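PDB 2HQ7: protein, related to general stress protein 26(GS26) of B.subtilis from Clostridium acetobutylicum, which is of unknown specific function but belongs to the pyridoxamine 5'-phosphate oxidase family and probably binds a flavin such as FMN. Local coordinates for residues B[38-43]-B[102-107]. Residues are numbered along the deposited sequence; the frame is centred on the assembly and turned at random.
Sequences MRLKHD and DGCEIY
Met38, present as selenomethionine, reaches from its strand to the ring of Tyr107. Its methyl CE lies 3.7 Å from Tyr107 CE2. The selenium of Met38 stands 5.2 Å from the centroid of the Tyr107 ring, 68° off the ring normal. This is an oblique Met-aromatic contact, made at the CE2 corner of the ring. CG of Met38 is anti to the backbone N and chi2 is also extended, which carries the selenium across to the loop. The bend at chi3 (-73°) then sets the methyl toward the ring. Met38 SE also lies 4.0 Å from Gly103 O. That carbonyl oxygen is buried here and has no hydrogen-bond partner in the model. A second apolar touch lies alongside, where Leu40 CD2 meets Cys104 SG at 3.5 Å.

The contact joins strand 32-43 of the antiparallel sheet to the loop between helix 93-99 and strand 117-131. The sheet is consistent with the split barrel of the pyridoxamine 5'-phosphate oxidase family. A classic beta bulge interrupts the strand, with Leu40 and Lys41 both facing Trp49. Leu40 also packs on Leu99 of helix 93-99, so strand, helix and loop meet around its side chain.

Within the loop, Tyr107 N donates to Cys104 O at 2.9 Å and closes a turn. Glu105 folds back and accepts a hydrogen bond from Gly103 N on OE1, also 2.9 Å long. The N-H comes from above the carboxylate plane, 53° out of it. Gly103 has a positive phi, which favours glycine. Tyr107 packs further on Leu133 of the second subunit, which places this loop near the dimer interface.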
HETATM    1  N   MSE B  38      -8.988   8.611  -2.111  1.00 37.15           N
HETATM    2  CA  MSE B  38     -10.334   8.567  -1.551  1.00 44.89           C
HETATM    3  C   MSE B  38     -11.236   7.801  -2.512  1.00 35.87           C
HETATM    4  O   MSE B  38     -11.165   7.981  -3.736  1.00 32.17           O
HETATM    5  CB  MSE B  38     -10.852   9.987  -1.264  1.00 45.16           C
HETATM    6  CG  MSE B  38     -12.366  10.166  -1.367  1.00 58.16           C
HETATM    7 SE   MSE B  38     -12.977  11.857  -0.550  0.75 75.26          SE
HETATM    8  CE  MSE B  38     -12.724  11.267   1.325  1.00 60.57           C
ATOM      9  N   ARG B  39     -12.016   6.899  -1.943  1.00 32.02           N
ATOM     10  CA  ARG B  39     -12.999   6.142  -2.658  1.00 33.72           C
ATOM     11  C   ARG B  39     -14.245   6.999  -2.777  1.00 34.08           C
ATOM     12  O   ARG B  39     -14.900   7.281  -1.781  1.00 32.98           O
ATOM     13  CB  ARG B  39     -13.366   4.858  -1.916  1.00 36.84           C
ATOM     14  CG  ARG B  39     -14.429   4.046  -2.672  1.00 42.43           C
ATOM     15  CD  ARG B  39     -14.840   2.788  -1.958  1.00 51.13           C
ATOM     16  NE  ARG B  39     -15.351   3.013  -0.613  1.00 53.15           N
ATOM     17  CZ  ARG B  39     -16.538   3.523  -0.320  1.00 51.35           C
ATOM     18  NH1 ARG B  39     -17.372   3.936  -1.263  1.00 64.23           N
ATOM     19  NH2 ARG B  39     -16.870   3.659   0.938  1.00 43.95           N
ATOM     20  N   LEU B  40     -14.556   7.407  -4.006  1.00 34.49           N
ATOM     21  CA  LEU B  40     -15.781   8.124  -4.305  1.00 33.09           C
ATOM     22  C   LEU B  40     -16.939   7.125  -4.442  1.00 33.96           C
ATOM     23  O   LEU B  40     -18.037   7.370  -3.974  1.00 33.46           O
ATOM     24  CB  LEU B  40     -15.627   8.912  -5.608  1.00 32.03           C
ATOM     25  CG  LEU B  40     -14.599  10.024  -5.586  1.00 26.13           C
ATOM     26  CD1 LEU B  40     -14.458  10.653  -7.002  1.00 36.41           C
ATOM     27  CD2 LEU B  40     -14.846  11.094  -4.558  1.00 36.52           C
ATOM     28  N   LYS B  41     -16.684   5.994  -5.073  1.00 31.69           N
ATOM     29  CA  LYS B  41     -17.751   5.041  -5.359  1.00 32.73           C
ATOM     30  C   LYS B  41     -17.147   3.697  -5.671  1.00 31.01           C
ATOM     31  O   LYS B  41     -16.014   3.617  -6.160  1.00 28.60           O
ATOM     32  CB  LYS B  41     -18.574   5.516  -6.586  1.00 31.14           C
ATOM     33  CG  LYS B  41     -19.689   4.545  -7.014  1.00 34.16           C
ATOM     34  CD  LYS B  41     -20.536   5.057  -8.152  1.00 35.33           C
ATOM     35  CE  LYS B  41     -21.796   4.181  -8.323  1.00 41.00           C
ATOM     36  NZ  LYS B  41     -22.808   4.519  -7.303  1.00 46.77           N
ATOM     37  N   HIS B  42     -17.888   2.635  -5.400  1.00 29.00           N
ATOM     38  CA  HIS B  42     -17.512   1.368  -5.974  1.00 29.98           C
ATOM     39  C   HIS B  42     -18.690   0.525  -6.396  1.00 32.84           C
ATOM     40  O   HIS B  42     -19.815   0.741  -5.932  1.00 31.64           O
ATOM     41  CB  HIS B  42     -16.624   0.590  -5.014  1.00 31.33           C
ATOM     42  CG  HIS B  42     -17.326   0.109  -3.798  1.00 26.19           C
ATOM     43  ND1 HIS B  42     -17.620  -1.220  -3.589  1.00 31.69           N
ATOM     44  CD2 HIS B  42     -17.786   0.777  -2.714  1.00 32.81           C
ATOM     45  CE1 HIS B  42     -18.229  -1.349  -2.419  1.00 33.58           C
ATOM     46  NE2 HIS B  42     -18.353  -0.150  -1.876  1.00 26.52           N
ATOM     47  N   ASP B  43     -18.410  -0.413  -7.305  1.00 33.61           N
ATOM     48  CA  ASP B  43     -19.351  -1.431  -7.698  1.00 35.31           C
ATOM     49  C   ASP B  43     -18.816  -2.801  -7.291  1.00 35.35           C
ATOM     50  O   ASP B  43     -18.050  -3.430  -8.022  1.00 34.33           O
ATOM     51  CB  ASP B  43     -19.585  -1.378  -9.207  1.00 37.56           C
ATOM     52  CG  ASP B  43     -20.626  -2.400  -9.678  1.00 44.51           C
ATOM     53  OD1 ASP B  43     -21.352  -2.966  -8.833  1.00 44.35           O
ATOM     54  OD2 ASP B  43     -20.718  -2.630 -10.900  1.00 47.82           O
ATOM     55  N   ASP B 102     -20.123  14.411  -0.602  1.00 50.64           N
ATOM     56  CA  ASP B 102     -19.847  15.127   0.634  1.00 53.29           C
ATOM     57  C   ASP B 102     -18.439  14.823   1.093  1.00 53.68           C
ATOM     58  O   ASP B 102     -17.935  13.708   0.907  1.00 55.41           O
ATOM     59  CB  ASP B 102     -20.829  14.714   1.731  1.00 55.52           C
ATOM     60  CG  ASP B 102     -22.185  15.388   1.590  1.00 60.68           C
ATOM     61  OD1 ASP B 102     -22.447  16.007   0.526  1.00 55.56           O
ATOM     62  OD2 ASP B 102     -22.985  15.295   2.558  1.00 70.53           O
ATOM     63  N   GLY B 103     -17.784  15.817   1.672  1.00 52.52           N
ATOM     64  CA  GLY B 103     -16.405  15.630   2.078  1.00 52.95           C
ATOM     65  C   GLY B 103     -15.394  15.478   0.949  1.00 51.50           C
ATOM     66  O   GLY B 103     -14.220  15.194   1.213  1.00 53.43           O
ATOM     67  N   CYS B 104     -15.837  15.638  -0.299  1.00 46.25           N
ATOM     68  CA  CYS B 104     -14.964  16.134  -1.333  1.00 43.66           C
ATOM     69  C   CYS B 104     -14.683  17.608  -1.032  1.00 46.01           C
ATOM     70  O   CYS B 104     -13.606  18.122  -1.339  1.00 44.45           O
ATOM     71  CB  CYS B 104     -15.599  16.024  -2.707  1.00 43.04           C
ATOM     72  SG  CYS B 104     -15.387  14.444  -3.538  1.00 40.20           S
ATOM     73  N   GLU B 105     -15.668  18.278  -0.433  1.00 46.18           N
ATOM     74  CA  GLU B 105     -15.616  19.710  -0.208  1.00 49.43           C
ATOM     75  C   GLU B 105     -14.475  20.105   0.708  1.00 49.61           C
ATOM     76  O   GLU B 105     -13.903  21.190   0.565  1.00 50.65           O
ATOM     77  CB  GLU B 105     -16.953  20.197   0.366  1.00 51.95           C
ATOM     78  CG  GLU B 105     -17.313  19.614   1.731  1.00 61.09           C
ATOM     79  CD  GLU B 105     -18.785  19.260   1.847  1.00 74.21           C
ATOM     80  OE1 GLU B 105     -19.208  18.323   1.133  1.00 83.74           O
ATOM     81  OE2 GLU B 105     -19.509  19.892   2.653  1.00 75.23           O
ATOM     82  N   ILE B 106     -14.138  19.201   1.621  1.00 48.74           N
ATOM     83  CA  ILE B 106     -13.061  19.408   2.580  1.00 48.99           C
ATOM     84  C   ILE B 106     -11.737  19.513   1.858  1.00 45.58           C
ATOM     85  O   ILE B 106     -10.826  20.185   2.325  1.00 46.67           O
ATOM     86  CB  ILE B 106     -12.947  18.229   3.578  1.00 50.05           C
ATOM     87  CG1 ILE B 106     -14.267  17.996   4.337  1.00 58.18           C
ATOM     88  CG2 ILE B 106     -11.847  18.505   4.566  1.00 51.39           C
ATOM     89  CD1 ILE B 106     -14.534  16.506   4.691  1.00 61.50           C
ATOM     90  N   TYR B 107     -11.629  18.823   0.728  1.00 42.57           N
ATOM     91  CA  TYR B 107     -10.376  18.708  -0.003  1.00 40.54           C
ATOM     92  C   TYR B 107     -10.336  19.600  -1.206  1.00 39.83           C
ATOM     93  O   TYR B 107      -9.262  20.017  -1.628  1.00 36.96           O
ATOM     94  CB  TYR B 107     -10.180  17.264  -0.461  1.00 43.24           C
ATOM     95  CG  TYR B 107     -10.106  16.317   0.702  1.00 48.39           C
ATOM     96  CD1 TYR B 107      -9.084  16.432   1.635  1.00 53.59           C
ATOM     97  CD2 TYR B 107     -11.067  15.327   0.902  1.00 55.18           C
ATOM     98  CE1 TYR B 107      -9.004  15.594   2.723  1.00 54.74           C
ATOM     99  CE2 TYR B 107     -10.997  14.472   1.999  1.00 54.46           C
ATOM    100  CZ  TYR B 107      -9.957  14.616   2.909  1.00 56.40           C
ATOM    101  OH  TYR B 107      -9.841  13.802   4.019  1.00 56.15           O
TER